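Local coordinates for protein threonine--tRNA ligase catalytic subunit (Aeropyrum pernix, PDB 3A32) that probably catalyses the two-step attachment of threonine to tRNA(Thr), activating the amino acid with ATP and transferring it to the acceptor end, at residues 202-208 with 245-251; 261-265 with 275-279; 184-189 with 311-315. All blocks are in the same frame, centred on the assembly; numbering follows the deposited sequence.

Interaction 1 of 3, residues 202-208 with 245-251; sequences FKVRLSM and IDIVELE. With SO4 (sulfate ion), chain C.
V204 and I247 lie side by side and point the same way, CB of V204 3.8 Å from CD1 of I247, as expected for a directly paired couple on two parallel strands whose segment axes diverge by only 20°. I247 CG2 also reaches L206 CG, so one isoleucine packs against two residues of strand 202-207. At the end of the same face M208 meets E249 at about a right angle: CG of M208 sits 3.6 Å from OE2 of E249, while the bends at chi2 and chi3 of M208 set its CE over the face of the E249 carboxylate, 3.7 Å from CD. That carboxylate is anchored by a salt bridge to R233.

On the other face, K203 crosses V248 obliquely and R205 slants over L250, with R205 CD 3.8 Å from L250 CD1. Both long chains start with CG opposite the backbone N (chi1 179° in each) and bend at chi3, and their ends converge on a sulfate, probably from the crystallisation liquor. K203 NZ donates to its O1 at 2.8 Å, with a weak second bond to O4, and R205 NH2 approaches O4 at 3.0 Å with that oxygen in the guanidinium plane. E275 forms salt bridges with both basic groups and would help balance their charge.

Beneath the side chains, the backbone bonds alternate in the parallel pattern, from V204 N to D246 O at 3.0 Å and nearly straight (179°) through to M208 N and L250 O. A water extends the pairing, donating to F202 O and accepting from D246 N. Helix 222-243 connects the two strands in a beta-alpha-beta unit and packs on the face bearing I247 and M208; 246-250 is an edge strand within this chain, and 202-207 pairs on its other side with antiparallel strand 260-268.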
loop_
_atom_site.group_PDB
_atom_site.type_symbol
_atom_site.label_atom_id
_atom_site.label_comp_id
_atom_site.label_asym_id
_atom_site.label_seq_id
_atom_site.Cartn_x
_atom_site.Cartn_y
_atom_site.Cartn_z
ATOM N N PHE A 202 -19.912 -8.949 -21.903
ATOM C CA PHE A 202 -19.000 -9.829 -21.150
ATOM C C PHE A 202 -19.044 -11.248 -21.703
ATOM O O PHE A 202 -20.093 -11.706 -22.153
ATOM C CB PHE A 202 -19.271 -9.782 -19.629
ATOM C CG PHE A 202 -18.032 -9.996 -18.781
ATOM C CD1 PHE A 202 -17.163 -8.916 -18.499
ATOM C CD2 PHE A 202 -17.703 -11.278 -18.310
ATOM C CE1 PHE A 202 -16.008 -9.093 -17.794
ATOM C CE2 PHE A 202 -16.539 -11.473 -17.561
ATOM C CZ PHE A 202 -15.678 -10.336 -17.285
ATOM N N LYS A 203 -17.885 -11.897 -21.672
ATOM C CA LYS A 203 -17.713 -13.251 -22.132
ATOM C C LYS A 203 -16.815 -14.017 -21.134
ATOM O O LYS A 203 -15.823 -13.477 -20.618
ATOM C CB LYS A 203 -17.073 -13.187 -23.551
ATOM C CG LYS A 203 -16.796 -14.506 -24.182
ATOM C CD LYS A 203 -16.824 -14.478 -25.724
ATOM C CE LYS A 203 -15.690 -13.640 -26.276
ATOM N NZ LYS A 203 -15.573 -13.698 -27.769
ATOM N N VAL A 204 -17.144 -15.276 -20.876
ATOM C CA VAL A 204 -16.314 -16.138 -20.065
ATOM C C VAL A 204 -15.760 -17.247 -20.969
ATOM O O VAL A 204 -16.525 -17.976 -21.585
ATOM C CB VAL A 204 -17.102 -16.738 -18.852
ATOM C CG1 VAL A 204 -16.469 -18.032 -18.379
ATOM C CG2 VAL A 204 -17.165 -15.725 -17.683
ATOM N N ARG A 205 -14.437 -17.376 -21.034
ATOM C CA ARG A 205 -13.805 -18.380 -21.883
ATOM C C ARG A 205 -13.102 -19.451 -21.047
ATOM O O ARG A 205 -12.201 -19.146 -20.269
ATOM C CB ARG A 205 -12.786 -17.705 -22.820
ATOM C CG ARG A 205 -12.015 -18.644 -23.758
ATOM C CD ARG A 205 -10.971 -17.833 -24.576
ATOM N NE ARG A 205 -11.660 -17.155 -25.652
ATOM C CZ ARG A 205 -11.560 -15.863 -25.947
ATOM N NH1 ARG A 205 -10.733 -15.060 -25.273
ATOM N NH2 ARG A 205 -12.294 -15.382 -26.950
ATOM N N LEU A 206 -13.449 -20.712 -21.268
ATOM C CA LEU A 206 -12.770 -21.808 -20.574
ATOM C C LEU A 206 -11.740 -22.444 -21.468
ATOM O O LEU A 206 -12.010 -22.678 -22.658
ATOM C CB LEU A 206 -13.767 -22.867 -20.117
ATOM C CG LEU A 206 -15.085 -22.459 -19.424
ATOM C CD1 LEU A 206 -15.878 -23.704 -18.922
ATOM C CD2 LEU A 206 -14.919 -21.441 -18.259
ATOM N N SER A 207 -10.547 -22.706 -20.926
ATOM C CA SER A 207 -9.529 -23.437 -21.685
ATOM C C SER A 207 -9.200 -24.796 -21.024
ATOM O O SER A 207 -8.745 -24.863 -19.884
ATOM C CB SER A 207 -8.298 -22.568 -21.897
ATOM O OG SER A 207 -8.647 -21.346 -22.540
ATOM N N MET A 208 -9.458 -25.875 -21.746
ATOM C CA MET A 208 -9.490 -27.219 -21.167
ATOM C C MET A 208 -8.390 -28.097 -21.753
ATOM O O MET A 208 -7.727 -27.685 -22.682
ATOM C CB MET A 208 -10.857 -27.866 -21.434
ATOM C CG MET A 208 -12.045 -26.992 -21.171
ATOM S SD MET A 208 -12.147 -26.497 -19.424
ATOM C CE MET A 208 -13.898 -26.762 -19.104
ATOM N N ILE A 245 -24.691 -14.500 -19.558
ATOM C CA ILE A 245 -23.352 -14.202 -20.043
ATOM C C ILE A 245 -22.870 -15.428 -20.807
ATOM O O ILE A 245 -22.961 -16.595 -20.348
ATOM C CB ILE A 245 -22.346 -13.827 -18.873
ATOM C CG1 ILE A 245 -22.624 -12.418 -18.332
ATOM C CG2 ILE A 245 -20.880 -13.978 -19.316
ATOM C CD1 ILE A 245 -21.746 -12.054 -17.100
ATOM N N ASP A 246 -22.344 -15.200 -21.990
ATOM C CA ASP A 246 -22.095 -16.405 -22.699
ATOM C C ASP A 246 -20.699 -17.080 -22.436
ATOM O O ASP A 246 -19.724 -16.402 -22.005
ATOM C CB ASP A 246 -22.726 -16.349 -24.098
ATOM C CG ASP A 246 -21.909 -15.643 -25.067
ATOM O OD1 ASP A 246 -22.498 -14.872 -25.856
ATOM O OD2 ASP A 246 -20.699 -15.912 -25.054
ATOM N N ILE A 247 -20.672 -18.409 -22.576
ATOM C CA ILE A 247 -19.574 -19.231 -22.136
ATOM C C ILE A 247 -18.989 -19.861 -23.372
ATOM O O ILE A 247 -19.729 -20.364 -24.198
ATOM C CB ILE A 247 -20.059 -20.408 -21.205
ATOM C CG1 ILE A 247 -20.968 -19.913 -20.052
ATOM C CG2 ILE A 247 -18.837 -21.222 -20.683
ATOM C CD1 ILE A 247 -20.293 -18.752 -19.202
ATOM N N VAL A 248 -17.670 -19.810 -23.509
ATOM C CA VAL A 248 -16.969 -20.346 -24.663
ATOM C C VAL A 248 -16.003 -21.374 -24.087
ATOM O O VAL A 248 -15.322 -21.057 -23.132
ATOM C CB VAL A 248 -16.142 -19.242 -25.423
ATOM C CG1 VAL A 248 -15.231 -19.887 -26.436
ATOM C CG2 VAL A 248 -17.061 -18.274 -26.158
ATOM N N GLU A 249 -15.939 -22.579 -24.668
ATOM C CA GLU A 249 -15.039 -23.641 -24.218
ATOM C C GLU A 249 -14.066 -24.072 -25.319
ATOM O O GLU A 249 -14.494 -24.366 -26.454
ATOM C CB GLU A 249 -15.835 -24.833 -23.722
ATOM C CG GLU A 249 -14.985 -25.759 -22.911
ATOM C CD GLU A 249 -15.715 -26.952 -22.345
ATOM O OE1 GLU A 249 -16.793 -26.798 -21.727
ATOM O OE2 GLU A 249 -15.174 -28.066 -22.505
ATOM N N LEU A 250 -12.755 -24.065 -25.009
ATOM C CA LEU A 250 -11.749 -24.432 -25.982
ATOM C C LEU A 250 -10.972 -25.670 -25.555
ATOM O O LEU A 250 -10.179 -25.641 -24.595
ATOM C CB LEU A 250 -10.781 -23.287 -26.276
ATOM C CG LEU A 250 -11.313 -21.870 -26.612
ATOM C CD1 LEU A 250 -10.170 -20.894 -26.594
ATOM C CD2 LEU A 250 -12.028 -21.833 -27.972
ATOM N N GLU A 251 -11.186 -26.749 -26.296
ATOM C CA GLU A 251 -10.506 -27.983 -26.047
ATOM C C GLU A 251 -9.037 -27.835 -26.386
ATOM O O GLU A 251 -8.690 -27.251 -27.421
ATOM C CB GLU A 251 -11.159 -29.143 -26.823
ATOM C CG GLU A 251 -10.369 -30.492 -26.726
ATOM C CD GLU A 251 -11.096 -31.683 -27.410
ATOM O OE1 GLU A 251 -12.006 -31.419 -28.222
ATOM O OE2 GLU A 251 -10.767 -32.854 -27.119
HETATM S S SO4 C . -15.671 -16.666 -29.524
HETATM O O1 SO4 C . -16.741 -16.036 -28.746
HETATM O O2 SO4 C . -15.832 -18.117 -29.492
HETATM O O3 SO4 C . -15.821 -16.197 -30.900
HETATM O O4 SO4 C . -14.330 -16.348 -28.995
HETATM O O HOH W 1 -22.276 -12.517 -23.356
#

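Interaction 2 of 3, residues 261-265 with 275-279; sequences LDFIM and EWQMG
M278 turns its CG away from the carbonyl carbon (chi1 -66°) and then runs extended (chi2 172°), which brings its CE to M265 CB at 3.7 Å. The same methyl lies over one face of W276, 3.4 Å above the plane and over the ring centre. M265 is bent at chi3 (-69°), and its SD makes an oblique Met-aromatic contact, 5.2 Å from the centroid of the six-membered ring of W276. Two methionines and a tryptophan thus pack together on one face of the hairpin.

On the other face I264 CG2 packs on E275 CB at 3.6 Å. The D262 carboxylate and Q277 amide stack with nearly parallel planes; D262 OD1 is hydrogen-bonded to T280. M265 and W276 form an antiparallel hydrogen-bonded pair, with W276 N to M265 O at 2.7 Å, whereas I264 and Q277 are a non-hydrogen-bonded pair. F263 N donates to G279 O while F263 O accepts from M278 N.

The hairpin lies centrally in the class II core sheet: strand 260-268 pairs onward with 202-207 and strand 273-284 with 306-316, while F263 and M265 touch helix 174-191 and W276 rests against helix 317-327.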
loop_
_atom_site.group_PDB
_atom_site.type_symbol
_atom_site.label_atom_id
_atom_site.label_comp_id
_atom_site.label_asym_id
_atom_site.label_seq_id
_atom_site.Cartn_x
_atom_site.Cartn_y
_atom_site.Cartn_z
ATOM N N LEU A 261 -10.243 -20.330 -16.640
ATOM C CA LEU A 261 -11.312 -19.479 -17.102
ATOM C C LEU A 261 -10.759 -18.047 -17.201
ATOM O O LEU A 261 -10.112 -17.537 -16.252
ATOM C CB LEU A 261 -12.403 -19.559 -16.051
ATOM C CG LEU A 261 -13.696 -18.791 -16.074
ATOM C CD1 LEU A 261 -14.620 -19.492 -15.098
ATOM C CD2 LEU A 261 -13.491 -17.292 -15.696
ATOM N N ASP A 262 -11.044 -17.374 -18.312
ATOM C CA ASP A 262 -10.605 -15.987 -18.508
ATOM C C ASP A 262 -11.804 -15.086 -18.541
ATOM O O ASP A 262 -12.841 -15.456 -19.078
ATOM C CB ASP A 262 -9.844 -15.850 -19.806
ATOM C CG ASP A 262 -8.485 -16.515 -19.723
ATOM O OD1 ASP A 262 -7.763 -16.205 -18.731
ATOM O OD2 ASP A 262 -8.175 -17.361 -20.608
ATOM N N PHE A 263 -11.649 -13.927 -17.915
ATOM C CA PHE A 263 -12.663 -12.878 -17.890
ATOM C C PHE A 263 -12.444 -11.930 -19.058
ATOM O O PHE A 263 -11.377 -11.345 -19.174
ATOM C CB PHE A 263 -12.489 -12.041 -16.627
ATOM C CG PHE A 263 -12.638 -12.824 -15.340
ATOM C CD1 PHE A 263 -13.771 -13.662 -15.119
ATOM C CD2 PHE A 263 -11.703 -12.679 -14.325
ATOM C CE1 PHE A 263 -13.912 -14.328 -13.929
ATOM C CE2 PHE A 263 -11.855 -13.349 -13.122
ATOM C CZ PHE A 263 -12.938 -14.157 -12.928
ATOM N N ILE A 264 -13.458 -11.742 -19.879
ATOM C CA ILE A 264 -13.299 -10.992 -21.088
ATOM C C ILE A 264 -14.433 -9.988 -21.249
ATOM O O ILE A 264 -15.581 -10.379 -21.452
ATOM C CB ILE A 264 -13.279 -11.916 -22.347
ATOM C CG1 ILE A 264 -12.036 -12.805 -22.351
ATOM C CG2 ILE A 264 -13.243 -11.068 -23.615
ATOM C CD1 ILE A 264 -12.314 -14.110 -22.939
ATOM N N MET A 265 -14.106 -8.702 -21.178
ATOM C CA MET A 265 -15.076 -7.678 -21.510
ATOM C C MET A 265 -15.112 -7.466 -23.025
ATOM O O MET A 265 -14.066 -7.364 -23.660
ATOM C CB MET A 265 -14.721 -6.366 -20.808
ATOM C CG MET A 265 -15.717 -5.273 -21.095
ATOM S SD MET A 265 -15.785 -4.103 -19.745
ATOM C CE MET A 265 -16.549 -5.105 -18.443
ATOM N N GLU A 275 -12.198 -7.728 -27.915
ATOM C CA GLU A 275 -12.099 -8.300 -26.558
ATOM C C GLU A 275 -11.122 -7.500 -25.734
ATOM O O GLU A 275 -10.110 -7.028 -26.257
ATOM C CB GLU A 275 -11.621 -9.727 -26.577
ATOM C CG GLU A 275 -12.526 -10.676 -27.312
ATOM C CD GLU A 275 -12.080 -12.102 -27.126
ATOM O OE1 GLU A 275 -11.064 -12.345 -26.406
ATOM O OE2 GLU A 275 -12.763 -12.980 -27.704
ATOM N N TRP A 276 -11.450 -7.335 -24.456
ATOM C CA TRP A 276 -10.545 -6.757 -23.475
ATOM C C TRP A 276 -10.359 -7.835 -22.401
ATOM O O TRP A 276 -11.231 -7.983 -21.532
ATOM C CB TRP A 276 -11.151 -5.467 -22.871
ATOM C CG TRP A 276 -10.418 -4.879 -21.693
ATOM C CD1 TRP A 276 -9.240 -5.324 -21.117
ATOM C CD2 TRP A 276 -10.790 -3.697 -20.968
ATOM N NE1 TRP A 276 -8.880 -4.506 -20.050
ATOM C CE2 TRP A 276 -9.793 -3.481 -19.962
ATOM C CE3 TRP A 276 -11.879 -2.794 -21.067
ATOM C CZ2 TRP A 276 -9.859 -2.413 -19.058
ATOM C CZ3 TRP A 276 -11.947 -1.739 -20.173
ATOM C CH2 TRP A 276 -10.943 -1.561 -19.166
ATOM N N GLN A 277 -9.251 -8.580 -22.465
ATOM C CA GLN A 277 -9.000 -9.645 -21.507
ATOM C C GLN A 277 -8.551 -9.071 -20.170
ATOM O O GLN A 277 -7.709 -8.151 -20.101
ATOM C CB GLN A 277 -7.966 -10.678 -22.012
ATOM C CG GLN A 277 -8.050 -12.044 -21.229
ATOM C CD GLN A 277 -7.338 -13.166 -21.915
ATOM O OE1 GLN A 277 -6.234 -13.503 -21.521
ATOM N NE2 GLN A 277 -7.958 -13.770 -22.966
ATOM N N MET A 278 -9.130 -9.617 -19.107
ATOM C CA MET A 278 -8.849 -9.151 -17.743
ATOM C C MET A 278 -8.165 -10.272 -16.933
ATOM O O MET A 278 -7.146 -10.820 -17.418
ATOM C CB MET A 278 -10.129 -8.624 -17.090
ATOM C CG MET A 278 -10.587 -7.398 -17.816
ATOM S SD MET A 278 -12.184 -6.787 -17.314
ATOM C CE MET A 278 -12.278 -5.308 -18.279
ATOM N N GLY A 279 -8.723 -10.635 -15.770
ATOM C CA GLY A 279 -8.089 -11.639 -14.911
ATOM C C GLY A 279 -8.380 -13.063 -15.398
ATOM O O GLY A 279 -8.977 -13.242 -16.462
#

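Interaction 3 of 3, residues 184-189 with 311-315; sequences EMKLVL and RALLG
Segment 184-189 of helix 174-191 meets 311-315 where the latter turns a corner at 313-315, and M185 and L313 are the pair of closest alpha carbons at 4.9 Å. L313 carries the apolar contact. With CG placed opposite its carbonyl carbon (chi1 -46°), its two methyls rest against the peptide unit joining E184 and M185, both from one side: CD1 approaches E184 O at 3.6 Å and CD2 comes to M185 N at 3.7 Å, so the leucine packs on the main chain as well as on both CB atoms.

V188, one turn further along, spreads its branches between two leucines. Its CG2 meets L313 CD1 at 3.8 Å and its CG1 meets L314 CD2 at 3.8 Å, each pair of side chains crossing at about a right angle. L189 adds a looser touch, CD2 to L314 CD2 at 4.4 Å.

At the polar end, in a salt bridge, E184 OE1 stands 3.4 Å from R311 NH1, at the edge of the guanidinium and near its plane, while the carboxylate and guanidinium planes are turned 56° apart. At this length the bridge is probably mainly electrostatic, and both groups have other partners: E184 OE1 and R311 NH1 each hydrogen-bond to the hydroxyl of Y68, and R311 NH2 to the carbonyl oxygen of D163, whose carboxylate fixes the corner by accepting from the backbone N of L313, L314 and G315. R311 follows the zinc ligand H310 and its side chain lies about 8 Å from the zinc ion, near the metal site but not among its ligands (C112, H166 and H310).

Helix 174-191 packs on the core sheet at the bend of strand 306-316, beside strand 159-170, with F62 of helix 48-65 touching E184, V188 and L313, and M185 and L189 reaching strand 260-268.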
loop_
_atom_site.group_PDB
_atom_site.type_symbol
_atom_site.label_atom_id
_atom_site.label_comp_id
_atom_site.label_asym_id
_atom_site.label_seq_id
_atom_site.Cartn_x
_atom_site.Cartn_y
_atom_site.Cartn_z
ATOM N N GLU A 184 -16.716 -11.597 -7.481
ATOM C CA GLU A 184 -15.747 -10.588 -7.079
ATOM C C GLU A 184 -15.309 -9.691 -8.245
ATOM O O GLU A 184 -15.265 -8.484 -8.116
ATOM C CB GLU A 184 -14.544 -11.299 -6.430
ATOM C CG GLU A 184 -14.913 -11.861 -5.076
ATOM C CD GLU A 184 -13.979 -12.888 -4.555
ATOM O OE1 GLU A 184 -12.897 -13.139 -5.124
ATOM O OE2 GLU A 184 -14.336 -13.453 -3.516
ATOM N N MET A 185 -15.005 -10.301 -9.388
ATOM C CA MET A 185 -14.577 -9.580 -10.584
ATOM C C MET A 185 -15.647 -8.568 -11.021
ATOM O O MET A 185 -15.340 -7.398 -11.308
ATOM C CB MET A 185 -14.239 -10.594 -11.701
ATOM C CG MET A 185 -13.824 -9.959 -13.058
ATOM S SD MET A 185 -15.269 -9.342 -13.973
ATOM C CE MET A 185 -16.431 -10.732 -13.976
ATOM N N LYS A 186 -16.900 -9.023 -11.043
ATOM C CA LYS A 186 -18.023 -8.177 -11.408
ATOM C C LYS A 186 -18.230 -6.955 -10.475
ATOM O O LYS A 186 -18.445 -5.818 -10.948
ATOM C CB LYS A 186 -19.268 -9.050 -11.469
ATOM C CG LYS A 186 -20.567 -8.313 -11.747
ATOM C CD LYS A 186 -21.561 -9.306 -12.197
ATOM C CE LYS A 186 -22.813 -8.667 -12.813
ATOM N NZ LYS A 186 -23.514 -7.689 -11.890
ATOM N N LEU A 187 -18.202 -7.199 -9.155
ATOM C CA LEU A 187 -18.241 -6.130 -8.135
ATOM C C LEU A 187 -17.131 -5.063 -8.310
ATOM O O LEU A 187 -17.423 -3.858 -8.217
ATOM C CB LEU A 187 -18.159 -6.729 -6.715
ATOM C CG LEU A 187 -19.326 -7.561 -6.148
ATOM C CD1 LEU A 187 -18.889 -8.330 -4.890
ATOM C CD2 LEU A 187 -20.530 -6.684 -5.858
ATOM N N VAL A 188 -15.874 -5.493 -8.488
ATOM C CA VAL A 188 -14.780 -4.586 -8.798
ATOM C C VAL A 188 -14.948 -3.792 -10.149
ATOM O O VAL A 188 -14.861 -2.544 -10.168
ATOM C CB VAL A 188 -13.425 -5.307 -8.729
ATOM C CG1 VAL A 188 -12.334 -4.467 -9.298
ATOM C CG2 VAL A 188 -13.069 -5.639 -7.281
ATOM N N LEU A 189 -15.241 -4.483 -11.255
ATOM C CA LEU A 189 -15.543 -3.767 -12.489
ATOM C C LEU A 189 -16.632 -2.719 -12.358
ATOM O O LEU A 189 -16.451 -1.579 -12.795
ATOM C CB LEU A 189 -15.933 -4.703 -13.614
ATOM C CG LEU A 189 -14.840 -5.604 -14.178
ATOM C CD1 LEU A 189 -15.370 -5.977 -15.500
ATOM C CD2 LEU A 189 -13.513 -4.927 -14.321
ATOM N N ARG A 311 -5.612 -16.843 -9.083
ATOM C CA ARG A 311 -6.668 -16.012 -9.674
ATOM C C ARG A 311 -6.342 -14.534 -9.595
ATOM O O ARG A 311 -5.782 -14.095 -8.614
ATOM C CB ARG A 311 -8.032 -16.310 -9.031
ATOM C CG ARG A 311 -8.128 -16.236 -7.493
ATOM C CD ARG A 311 -8.826 -14.955 -6.986
ATOM N NE ARG A 311 -8.042 -13.713 -7.077
ATOM C CZ ARG A 311 -8.494 -12.512 -6.692
ATOM N NH1 ARG A 311 -9.722 -12.379 -6.171
ATOM N NH2 ARG A 311 -7.716 -11.438 -6.811
ATOM N N ALA A 312 -6.664 -13.759 -10.627
ATOM C CA ALA A 312 -6.680 -12.302 -10.504
ATOM C C ALA A 312 -8.001 -11.845 -11.085
ATOM O O ALA A 312 -8.532 -12.535 -11.928
ATOM C CB ALA A 312 -5.492 -11.677 -11.253
ATOM N N LEU A 313 -8.497 -10.671 -10.701
ATOM C CA LEU A 313 -9.705 -10.086 -11.292
ATOM C C LEU A 313 -9.350 -9.153 -12.421
ATOM O O LEU A 313 -9.938 -9.242 -13.466
ATOM C CB LEU A 313 -10.578 -9.349 -10.256
ATOM C CG LEU A 313 -10.861 -10.044 -8.902
ATOM C CD1 LEU A 313 -11.722 -9.147 -8.019
ATOM C CD2 LEU A 313 -11.530 -11.428 -9.028
ATOM N N LEU A 314 -8.399 -8.246 -12.197
ATOM C CA LEU A 314 -7.939 -7.276 -13.188
ATOM C C LEU A 314 -6.789 -7.883 -13.979
ATOM O O LEU A 314 -6.748 -7.755 -15.192
ATOM C CB LEU A 314 -7.457 -5.996 -12.479
ATOM C CG LEU A 314 -8.399 -5.323 -11.465
ATOM C CD1 LEU A 314 -7.812 -4.009 -10.846
ATOM C CD2 LEU A 314 -9.769 -5.085 -12.099
ATOM N N GLY A 315 -5.852 -8.546 -13.279
ATOM C CA GLY A 315 -4.660 -9.114 -13.938
ATOM C C GLY A 315 -3.467 -8.230 -13.655
ATOM O O GLY A 315 -3.213 -7.922 -12.511
#

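All three contacts belong to the class II core, in graded settings. Interaction 1 joins the edge strand 246-250 to its neighbour 202-207 and is only partly buried, with charged side chains on both faces and a sulfate on that of K203 and R205. Interactions 2 and 3 are buried: the former combines antiparallel backbone bonds with sulfur and aromatic packing, the latter sets a helix on a strand corner through leucines and a salt bridge near the zinc site. Strands 202-207 and 260-268 are sheet neighbours, tying interactions 1 and 2 through a probable hydrogen bond from K203 N to I264 O (2.8 Å). Helix 174-191 serves all three, M185 touching both F202 and F263.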